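PDB 4R4G: putative lipoprotein YcdA from Bacillus subtilis subsp. subtilis str. 168, which is of unknown function but is probably a lipid-tethered membrane protein, with an Ig-like N-terminal domain joined by a kinked helix to a mixed alpha/beta C-terminal domain. Local coordinates for residues S12-V17 and Y112-Y117; K20-T25 and L41-A46; D53-D58 and S86-D91; M60-Y65 and Y108-T113. All coordinates share one frame; numbering follows the deposited sequence.

Contact 1: residues S12-V17 and Y112-Y117; sequences SDIAQV and YTPESY
The Tyr112 ring projects toward Val17 because chi1 (170°) sets CG opposite the backbone N; Val17 presents CG2, the methyl beside its own N. Val17 CG2 approaches obliquely, 3.2 Å from Tyr112 CD2. Ala15 meets the same ring at its edge, near the ring plane, with CB 3.8 Å from Tyr112 CE2. Over one face of the ring lies the N of Pro114, offset toward the rim. Further along, the Ile14 side chain crosses the proline ring at about a right angle; its CD1 is 3.6 Å from Pro114 CG and 3.4 Å from Ser116 CB. The contact is thus almost wholly apolar. Replacing Tyr112 by a serine would probably leave Val17 CG2 and Ala15 CB without their packing partner and open a gap beside Pro114. Ser12 OG takes weak bonds from Ile14 N and Ala15 N in the turn before Ala15, and is hydrogen-bonded to Lys123 O. Leu55 and Val57 of strand 55-57 pack at the hydroxyl end of Tyr112, Val125 and Phe127 of strand 125-130 on Val17, and Lys123 of helix 120-123 on Ile14 and Pro114.

Contact 2: residues K20-T25 and L41-A46; sequences KDVSYT and LKVNVA
Lys20 passes obliquely across Asn44: CB lies 3.4 Å from Asn44 OD1, CG and CD stay near that same oxygen, CE meets Ala46 CB at 3.8 Å, and NZ ends in a salt bridge with Glu95. The backbone beneath forms a classic beta bulge. Lys20 N (2.8 Å) and Asp21 N (3.3 Å) both donate to Asn44 O, reaching it from the same face of its carbonyl plane. Asn44 N returns a bond to Asp21 O, and beyond the bulge Ser23 and Lys42 form a regular hydrogen-bonded pair. A water clips the polar face together, donating to Asp21 OD2 and Lys42 O and accepting from Ser23 OG. On the other face Val22 divides its methyls: CG1 crosses toward Leu41 CD1 at 3.6 Å, while CG2 lies 4.0 Å from Val43 CG1, these two valines side by side. Leu41 CD1 also touches Tyr24 CE1. Strand 93-102 pairs with the far edge of 41-46 and supplies Asn97 to Asn44 ND2. Ile136 of helix 134-141 covers Val22 and Tyr24, and strands 62-66 and 107-112 pack on Leu41 from the opposite sheet of the Ig-like domain.

Contact 3: residues D53-D58 and S86-D91; sequences DPLNVD and STINAD
Asn56 lies side by side with Thr87, the two side chains pointing the same way from a non-hydrogen-bonded pair, and Asn56 OD1 accepts the Thr87 hydroxyl at 2.8 Å from OG1. The bond meets the amide oxygen at a C=O...donor angle of 149°, with OG1 tilted 16° from the carbonyl plane. Thr87 chi1 (-43°) keeps OG1 on the N side of the residue, pointing at the amide. Thr87 CG2 also lies near Asn56 OD1. Past the strand ends, Pro54 CG comes within 3.3 Å of Asn89 ND2, whose amide oxygen is held by Lys92. The other face carries Leu55, Val57 and Ile88, with Ser86 beside them: Ile88 CD1 meets Val57 CG2 at 4.0 Å, the two side chains crossing, and Leu55 CB lies 4.4 Å from Ile88 CG1. Between the faces, Leu55 pairs with Ile88 and Val57 with Ser86 through two backbone bonds each; Leu55 N to Ile88 O is nearly straight. Asn49 ND2 also donates to Ile88 O and to Asp53 O, tying the start of this two-stranded antiparallel ribbon to the chain before it. The chemistry is that of an amphipathic ribbon: the asparagine-threonine bond is made on the outward face, while the mainly aliphatic face turns to Tyr112 and Val94 of the Ig-like domain.

Contact 4: residues M60-Y65 and Y108-T113; sequences MDFTLY and YELNYT
In the antiparallel ladder between strands 62-65 and 108-112, the central pair of one sheet of the Ig-like domain, Phe62 and Tyr112 form a non-hydrogen-bonded pair. The tyrosine brings CD1 over one face of the Phe62 ring, offset toward the rim, 3.4 Å from Phe62 CZ. The ring centres lie 4.8 Å apart and the planes meet at 34°, an oblique pairing. Phe62 CG is anti to its carbonyl carbon (chi1 -58°), which swings the ring across toward Tyr112. A serine in place of Phe62 would probably strip Tyr112 CD1 and CB of their cover and leave a gap facing Val45 and Leu98. Those two residues belong to strands 39-48 and 93-102 of the opposing sheet, so Phe62 sits in the core of the sandwich. Leu64 follows on the same face, with CD1 4.0 Å from both Leu110 CD1 and Tyr108 CB. Five backbone bonds hold the ladder, from Thr113 N to Asp61 O at one end to the reciprocal Tyr65 and Glu109 pair at the other; Asn111 N to Thr63 O is nearly straight at 172°. Asp61 runs alongside Tyr112, CB 3.6 Å from Tyr112 CE1, and a water bridges the phenol oxygen and the carboxylate, accepting from Tyr112 OH and donating to Asp61 OD2. That carboxylate oxygen also takes the N-H of Asp58.

Overall arrangement
All four contacts lie in the Ig-like N-terminal domain. Contact 2 belongs to the sheet holding strands 16-25 and 39-48, contact 4 to the facing one; their centres are about 12 Å apart and their aliphatic and aromatic side chains touch across the core. Contact 1, sharing strand 16-25 with contact 2 and Tyr112 and Thr113 with contact 4, joins the two sheets at one end of the sandwich. The centre of contact 3 is about 10 Å from that of contact 1, its ribbon packing on Tyr112. Along the chain, contact 1 encloses contacts 2 and 3, contact 2 closes before contacts 3 and 4 open, and contacts 3 and 4 interleave, so segments distant in sequence close one compact domain.

Contact 1: residues S12-V17 and Y112-Y117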
# COMPACT_ATOMS: atom_id res chain seq x y z
N SER A 12 30.06 25.38 -12.44
CA SER A 12 30.35 26.51 -13.29
C SER A 12 31.09 27.48 -12.39
O SER A 12 31.27 27.20 -11.20
CB SER A 12 29.07 27.09 -13.89
OG SER A 12 28.32 27.80 -12.93
N ASP A 13 31.53 28.61 -12.93
CA ASP A 13 32.26 29.60 -12.15
C ASP A 13 31.35 30.29 -11.10
O ASP A 13 31.88 30.84 -10.12
CB ASP A 13 32.93 30.65 -13.08
CG ASP A 13 32.05 31.33 -14.13
OD1 ASP A 13 31.06 30.69 -14.60
OD2 ASP A 13 32.38 32.47 -14.54
N ILE A 14 30.00 30.22 -11.28
CA ILE A 14 29.07 30.90 -10.37
C ILE A 14 28.34 29.96 -9.39
O ILE A 14 27.94 30.44 -8.33
CB ILE A 14 28.08 31.83 -11.12
CG1 ILE A 14 26.97 31.08 -11.84
CG2 ILE A 14 28.79 32.85 -12.02
CD1 ILE A 14 25.84 31.95 -12.04
N ALA A 15 28.21 28.65 -9.69
CA ALA A 15 27.57 27.71 -8.76
C ALA A 15 28.12 26.29 -8.89
O ALA A 15 28.64 25.93 -9.94
CB ALA A 15 26.06 27.69 -8.97
N GLN A 16 28.02 25.50 -7.80
CA GLN A 16 28.44 24.10 -7.78
C GLN A 16 27.26 23.24 -7.35
O GLN A 16 26.69 23.46 -6.28
CB GLN A 16 29.66 23.86 -6.87
CG GLN A 16 30.15 22.40 -6.88
CD GLN A 16 31.00 22.00 -5.70
OE1 GLN A 16 32.18 21.65 -5.86
NE2 GLN A 16 30.41 21.99 -4.51
N VAL A 17 26.90 22.25 -8.18
CA VAL A 17 25.77 21.38 -7.88
C VAL A 17 26.27 19.97 -7.63
O VAL A 17 27.08 19.45 -8.38
CB VAL A 17 24.70 21.43 -9.00
CG1 VAL A 17 23.46 20.63 -8.63
CG2 VAL A 17 24.32 22.86 -9.33
N TYR A 112 20.55 22.31 -14.40
CA TYR A 112 20.50 23.40 -13.42
C TYR A 112 20.95 24.67 -14.09
O TYR A 112 22.05 24.70 -14.63
CB TYR A 112 21.34 23.13 -12.17
CG TYR A 112 21.48 24.36 -11.28
CD1 TYR A 112 20.37 24.90 -10.63
CD2 TYR A 112 22.70 25.01 -11.13
CE1 TYR A 112 20.49 26.02 -9.80
CE2 TYR A 112 22.83 26.15 -10.34
CZ TYR A 112 21.72 26.65 -9.67
OH TYR A 112 21.85 27.79 -8.89
N THR A 113 20.09 25.71 -14.06
CA THR A 113 20.38 27.03 -14.62
C THR A 113 20.29 28.02 -13.46
O THR A 113 19.18 28.33 -12.98
CB THR A 113 19.50 27.36 -15.85
OG1 THR A 113 19.84 26.47 -16.92
CG2 THR A 113 19.70 28.80 -16.34
N PRO A 114 21.46 28.49 -12.99
CA PRO A 114 21.49 29.45 -11.86
C PRO A 114 20.79 30.77 -12.17
O PRO A 114 20.79 31.20 -13.32
CB PRO A 114 22.98 29.66 -11.59
CG PRO A 114 23.64 29.29 -12.87
CD PRO A 114 22.83 28.18 -13.45
N GLU A 115 20.16 31.36 -11.13
CA GLU A 115 19.41 32.62 -11.23
C GLU A 115 20.42 33.75 -11.25
O GLU A 115 20.71 34.39 -10.23
CB GLU A 115 18.38 32.75 -10.10
CG GLU A 115 17.28 31.71 -10.16
CD GLU A 115 16.07 31.89 -9.26
OE1 GLU A 115 16.00 32.91 -8.54
OE2 GLU A 115 15.18 31.01 -9.30
N SER A 116 21.01 33.95 -12.43
CA SER A 116 22.08 34.89 -12.70
C SER A 116 21.80 35.69 -13.96
O SER A 116 21.04 35.25 -14.83
CB SER A 116 23.39 34.13 -12.83
OG SER A 116 24.46 34.87 -13.40
N TYR A 117 22.40 36.89 -14.05
CA TYR A 117 22.32 37.74 -15.23
C TYR A 117 23.21 37.12 -16.31
O TYR A 117 24.26 36.54 -15.98
CB TYR A 117 22.72 39.19 -14.89

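Contact 2: residues K20-T25 and L41-A46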
# COMPACT_ATOMS: atom_id res chain seq x y z
N LYS A 20 23.23 14.47 -4.21
CA LYS A 20 23.46 13.67 -3.02
C LYS A 20 22.73 12.32 -3.06
O LYS A 20 23.30 11.34 -2.59
CB LYS A 20 23.09 14.47 -1.75
CG LYS A 20 23.93 15.74 -1.59
CD LYS A 20 24.14 16.13 -0.13
CE LYS A 20 25.34 17.05 0.04
NZ LYS A 20 25.48 17.58 1.43
N ASP A 21 21.50 12.24 -3.62
CA ASP A 21 20.74 10.97 -3.69
C ASP A 21 19.73 10.96 -4.85
O ASP A 21 19.27 12.02 -5.26
CB ASP A 21 20.01 10.74 -2.35
CG ASP A 21 19.43 9.35 -2.20
OD1 ASP A 21 20.21 8.40 -2.00
OD2 ASP A 21 18.18 9.20 -2.32
N VAL A 22 19.38 9.75 -5.38
CA VAL A 22 18.40 9.55 -6.46
C VAL A 22 17.57 8.30 -6.16
O VAL A 22 18.11 7.19 -6.09
CB VAL A 22 19.01 9.47 -7.89
CG1 VAL A 22 17.95 9.15 -8.94
CG2 VAL A 22 19.74 10.76 -8.27
N SER A 23 16.26 8.47 -6.01
CA SER A 23 15.38 7.35 -5.73
C SER A 23 14.03 7.52 -6.39
O SER A 23 13.65 8.63 -6.75
CB SER A 23 15.19 7.19 -4.22
OG SER A 23 14.53 8.32 -3.67
N TYR A 24 13.33 6.41 -6.56
CA TYR A 24 11.96 6.37 -7.07
C TYR A 24 11.02 6.46 -5.89
O TYR A 24 11.27 5.86 -4.82
CB TYR A 24 11.69 5.08 -7.87
CG TYR A 24 12.43 4.96 -9.18
CD1 TYR A 24 12.11 5.78 -10.26
CD2 TYR A 24 13.39 3.97 -9.36
CE1 TYR A 24 12.76 5.63 -11.49
CE2 TYR A 24 14.05 3.82 -10.59
CZ TYR A 24 13.73 4.66 -11.65
OH TYR A 24 14.36 4.52 -12.85
N THR A 25 9.95 7.23 -6.07
CA THR A 25 8.94 7.39 -5.03
C THR A 25 7.56 7.26 -5.68
O THR A 25 7.42 7.33 -6.91
CB THR A 25 9.09 8.72 -4.24
OG1 THR A 25 8.93 9.85 -5.12
CG2 THR A 25 10.39 8.82 -3.45
N LEU A 41 10.62 10.77 -9.49
CA LEU A 41 12.05 10.68 -9.24
C LEU A 41 12.43 11.73 -8.21
O LEU A 41 12.19 12.92 -8.43
CB LEU A 41 12.84 10.84 -10.55
CG LEU A 41 14.35 10.60 -10.50
CD1 LEU A 41 14.67 9.12 -10.52
CD2 LEU A 41 15.02 11.29 -11.64
N LYS A 42 12.95 11.28 -7.05
CA LYS A 42 13.37 12.17 -5.95
C LYS A 42 14.87 12.31 -6.03
O LYS A 42 15.61 11.34 -5.81
CB LYS A 42 12.90 11.61 -4.58
CG LYS A 42 13.17 12.50 -3.37
CD LYS A 42 12.54 11.89 -2.13
CE LYS A 42 13.17 12.35 -0.84
NZ LYS A 42 12.29 12.06 0.34
N VAL A 43 15.33 13.51 -6.41
CA VAL A 43 16.74 13.86 -6.57
C VAL A 43 17.11 14.86 -5.46
O VAL A 43 16.60 15.98 -5.47
CB VAL A 43 17.05 14.41 -8.00
CG1 VAL A 43 18.54 14.58 -8.23
CG2 VAL A 43 16.43 13.53 -9.09
N ASN A 44 17.94 14.43 -4.49
CA ASN A 44 18.40 15.32 -3.41
C ASN A 44 19.65 15.99 -3.92
O ASN A 44 20.58 15.30 -4.35
CB ASN A 44 18.66 14.57 -2.08
CG ASN A 44 19.01 15.51 -0.93
OD1 ASN A 44 20.17 15.91 -0.73
ND2 ASN A 44 18.01 15.92 -0.19
N VAL A 45 19.63 17.32 -3.97
CA VAL A 45 20.73 18.11 -4.50
C VAL A 45 21.24 19.06 -3.43
O VAL A 45 20.54 19.32 -2.44
CB VAL A 45 20.35 18.89 -5.80
CG1 VAL A 45 19.97 17.95 -6.94
CG2 VAL A 45 19.26 19.94 -5.55
N ALA A 46 22.44 19.62 -3.67
CA ALA A 46 23.11 20.63 -2.87
C ALA A 46 23.69 21.63 -3.82
O ALA A 46 24.33 21.23 -4.79
CB ALA A 46 24.19 20.00 -2.02
O HOH W 1 15.96 10.91 -2.79

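Contact 3: residues D53-D58 and S86-D91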
# COMPACT_ATOMS: atom_id res chain seq x y z
N ASP A 53 28.78 37.44 -5.60
CA ASP A 53 27.45 37.98 -5.31
C ASP A 53 26.45 36.93 -4.74
O ASP A 53 26.60 35.74 -5.03
CB ASP A 53 26.86 38.60 -6.59
CG ASP A 53 27.52 39.90 -6.99
OD1 ASP A 53 27.57 40.84 -6.15
OD2 ASP A 53 27.96 40.00 -8.15
N PRO A 54 25.42 37.35 -3.94
CA PRO A 54 24.45 36.36 -3.43
C PRO A 54 23.63 35.78 -4.58
O PRO A 54 23.34 36.48 -5.55
CB PRO A 54 23.59 37.18 -2.45
CG PRO A 54 24.38 38.44 -2.18
CD PRO A 54 25.07 38.70 -3.48
N LEU A 55 23.31 34.47 -4.47
CA LEU A 55 22.62 33.68 -5.49
C LEU A 55 21.29 33.13 -5.00
O LEU A 55 21.26 32.37 -4.03
CB LEU A 55 23.55 32.50 -5.86
CG LEU A 55 23.08 31.48 -6.90
CD1 LEU A 55 22.97 32.11 -8.29
CD2 LEU A 55 24.00 30.28 -6.92
N ASN A 56 20.19 33.45 -5.71
CA ASN A 56 18.88 32.88 -5.38
C ASN A 56 18.79 31.47 -5.95
O ASN A 56 19.15 31.29 -7.11
CB ASN A 56 17.73 33.72 -5.92
CG ASN A 56 17.69 35.16 -5.49
OD1 ASN A 56 17.45 35.48 -4.32
ND2 ASN A 56 17.81 36.06 -6.45
N VAL A 57 18.35 30.47 -5.15
CA VAL A 57 18.24 29.10 -5.62
C VAL A 57 16.80 28.62 -5.38
O VAL A 57 16.31 28.70 -4.25
CB VAL A 57 19.31 28.13 -5.03
CG1 VAL A 57 19.09 26.69 -5.50
CG2 VAL A 57 20.72 28.60 -5.40
N ASP A 58 16.14 28.14 -6.46
CA ASP A 58 14.76 27.66 -6.45
C ASP A 58 14.65 26.32 -7.17
O ASP A 58 15.52 25.98 -7.98
CB ASP A 58 13.83 28.70 -7.12
CG ASP A 58 12.34 28.51 -6.89
OD1 ASP A 58 11.74 27.63 -7.54
OD2 ASP A 58 11.77 29.23 -6.05
N SER A 86 15.37 30.15 -1.73
CA SER A 86 16.21 30.86 -0.79
C SER A 86 17.27 31.64 -1.52
O SER A 86 17.29 31.64 -2.75
CB SER A 86 16.84 29.87 0.19
OG SER A 86 17.55 28.86 -0.50
N THR A 87 18.12 32.36 -0.76
CA THR A 87 19.25 33.14 -1.27
C THR A 87 20.49 32.70 -0.49
O THR A 87 20.41 32.50 0.73
CB THR A 87 18.97 34.65 -1.18
OG1 THR A 87 17.63 34.91 -1.60
CG2 THR A 87 19.93 35.46 -2.01
N ILE A 88 21.60 32.47 -1.20
CA ILE A 88 22.85 32.01 -0.60
C ILE A 88 24.01 32.91 -1.06
O ILE A 88 24.20 33.13 -2.26
CB ILE A 88 23.14 30.50 -0.83
CG1 ILE A 88 22.94 30.06 -2.30
CG2 ILE A 88 22.34 29.64 0.14
CD1 ILE A 88 23.72 28.86 -2.72
N ASN A 89 24.77 33.43 -0.09
CA ASN A 89 25.92 34.31 -0.35
C ASN A 89 27.17 33.44 -0.66
O ASN A 89 27.05 32.21 -0.61
CB ASN A 89 26.14 35.25 0.84
CG ASN A 89 24.86 35.89 1.33
OD1 ASN A 89 24.08 35.29 2.07
ND2 ASN A 89 24.58 37.10 0.88
N ALA A 90 28.32 34.05 -1.04
CA ALA A 90 29.54 33.30 -1.41
C ALA A 90 29.88 32.17 -0.42
O ALA A 90 29.79 32.36 0.79
CB ALA A 90 30.72 34.24 -1.56
N ASP A 91 30.21 30.96 -0.99
CA ASP A 91 30.57 29.70 -0.33
C ASP A 91 29.43 29.14 0.56
O ASP A 91 29.61 28.10 1.21
CB ASP A 91 31.91 29.82 0.42
CG ASP A 91 33.11 30.10 -0.50
OD1 ASP A 91 32.92 30.82 -1.52
OD2 ASP A 91 34.22 29.63 -0.19

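Contact 4: residues M60-Y65 and Y108-T113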
# COMPACT_ATOMS: atom_id res chain seq x y z
N MSE A 60 12.49 25.64 -9.44
CA MSE A 60 12.26 26.07 -10.82
C MSE A 60 13.54 26.19 -11.65
O MSE A 60 13.47 26.34 -12.87
CB MSE A 60 11.56 27.44 -10.84
CG MSE A 60 10.04 27.35 -10.81
SE MSE A 60 9.23 29.13 -10.81
CE MSE A 60 7.36 28.57 -11.07
N ASP A 61 14.72 26.15 -11.01
CA ASP A 61 16.01 26.27 -11.70
C ASP A 61 16.45 24.92 -12.25
O ASP A 61 17.45 24.83 -12.97
CB ASP A 61 17.10 26.82 -10.76
CG ASP A 61 16.77 28.15 -10.13
OD1 ASP A 61 15.96 28.90 -10.72
OD2 ASP A 61 17.31 28.44 -9.05
N PHE A 62 15.72 23.86 -11.89
CA PHE A 62 16.05 22.52 -12.36
C PHE A 62 14.95 21.98 -13.24
O PHE A 62 13.77 22.22 -12.96
CB PHE A 62 16.30 21.54 -11.19
CG PHE A 62 17.38 21.92 -10.20
CD1 PHE A 62 17.12 22.84 -9.18
CD2 PHE A 62 18.64 21.34 -10.27
CE1 PHE A 62 18.11 23.16 -8.25
CE2 PHE A 62 19.62 21.66 -9.33
CZ PHE A 62 19.34 22.56 -8.32
N THR A 63 15.34 21.28 -14.30
CA THR A 63 14.43 20.62 -15.24
C THR A 63 14.95 19.21 -15.45
O THR A 63 16.16 18.97 -15.40
CB THR A 63 14.28 21.39 -16.56
OG1 THR A 63 15.55 21.48 -17.20
CG2 THR A 63 13.72 22.80 -16.37
N LEU A 64 14.04 18.26 -15.68
CA LEU A 64 14.45 16.91 -15.96
C LEU A 64 13.95 16.49 -17.31
O LEU A 64 12.79 16.76 -17.65
CB LEU A 64 13.95 15.92 -14.89
CG LEU A 64 14.61 14.55 -14.90
CD1 LEU A 64 15.74 14.50 -13.92
CD2 LEU A 64 13.66 13.52 -14.56
N TYR A 65 14.79 15.79 -18.05
CA TYR A 65 14.45 15.20 -19.32
C TYR A 65 14.52 13.71 -19.18
O TYR A 65 15.42 13.20 -18.52
CB TYR A 65 15.38 15.68 -20.45
CG TYR A 65 15.08 17.09 -20.90
CD1 TYR A 65 15.55 18.19 -20.19
CD2 TYR A 65 14.35 17.33 -22.06
CE1 TYR A 65 15.27 19.50 -20.60
CE2 TYR A 65 14.01 18.63 -22.45
CZ TYR A 65 14.49 19.71 -21.73
OH TYR A 65 14.22 20.99 -22.17
N TYR A 108 17.62 9.66 -17.64
CA TYR A 108 17.27 11.03 -17.27
C TYR A 108 18.47 11.96 -17.39
O TYR A 108 19.62 11.52 -17.50
CB TYR A 108 16.65 11.09 -15.85
CG TYR A 108 15.67 9.96 -15.59
CD1 TYR A 108 14.46 9.88 -16.29
CD2 TYR A 108 15.96 8.96 -14.67
CE1 TYR A 108 13.59 8.81 -16.09
CE2 TYR A 108 15.08 7.90 -14.45
CZ TYR A 108 13.89 7.83 -15.16
OH TYR A 108 13.03 6.78 -14.96
N GLU A 109 18.16 13.25 -17.49
CA GLU A 109 19.09 14.33 -17.56
C GLU A 109 18.55 15.45 -16.73
O GLU A 109 17.45 15.93 -16.99
CB GLU A 109 19.36 14.74 -19.00
CG GLU A 109 20.37 15.88 -19.10
CD GLU A 109 20.91 16.20 -20.48
OE1 GLU A 109 21.79 15.44 -20.97
OE2 GLU A 109 20.53 17.26 -21.02
N LEU A 110 19.29 15.82 -15.67
CA LEU A 110 18.95 16.91 -14.78
C LEU A 110 19.76 18.11 -15.19
O LEU A 110 20.98 17.99 -15.29
CB LEU A 110 19.21 16.53 -13.31
CG LEU A 110 18.87 17.58 -12.25
CD1 LEU A 110 17.40 17.62 -11.98
CD2 LEU A 110 19.57 17.28 -10.95
N ASN A 111 19.09 19.25 -15.46
CA ASN A 111 19.78 20.50 -15.82
C ASN A 111 19.50 21.53 -14.76
O ASN A 111 18.39 21.61 -14.25
CB ASN A 111 19.40 21.03 -17.22
CG ASN A 111 20.19 22.28 -17.65
OD1 ASN A 111 21.40 22.23 -17.94
ND2 ASN A 111 19.54 23.45 -17.66
N TYR A 112 20.55 22.31 -14.40
CA TYR A 112 20.50 23.40 -13.42
C TYR A 112 20.95 24.67 -14.09
O TYR A 112 22.05 24.70 -14.63
CB TYR A 112 21.34 23.13 -12.17
CG TYR A 112 21.48 24.36 -11.28
CD1 TYR A 112 20.37 24.90 -10.63
CD2 TYR A 112 22.70 25.01 -11.13
CE1 TYR A 112 20.49 26.02 -9.80
CE2 TYR A 112 22.83 26.15 -10.34
CZ TYR A 112 21.72 26.65 -9.67
OH TYR A 112 21.85 27.79 -8.89
N THR A 113 20.09 25.71 -14.06
CA THR A 113 20.38 27.03 -14.62
C THR A 113 20.29 28.02 -13.46
O THR A 113 19.18 28.33 -12.98
CB THR A 113 19.50 27.36 -15.85
OG1 THR A 113 19.84 26.47 -16.92
CG2 THR A 113 19.70 28.80 -16.34
O HOH W 2 19.88 29.60 -8.90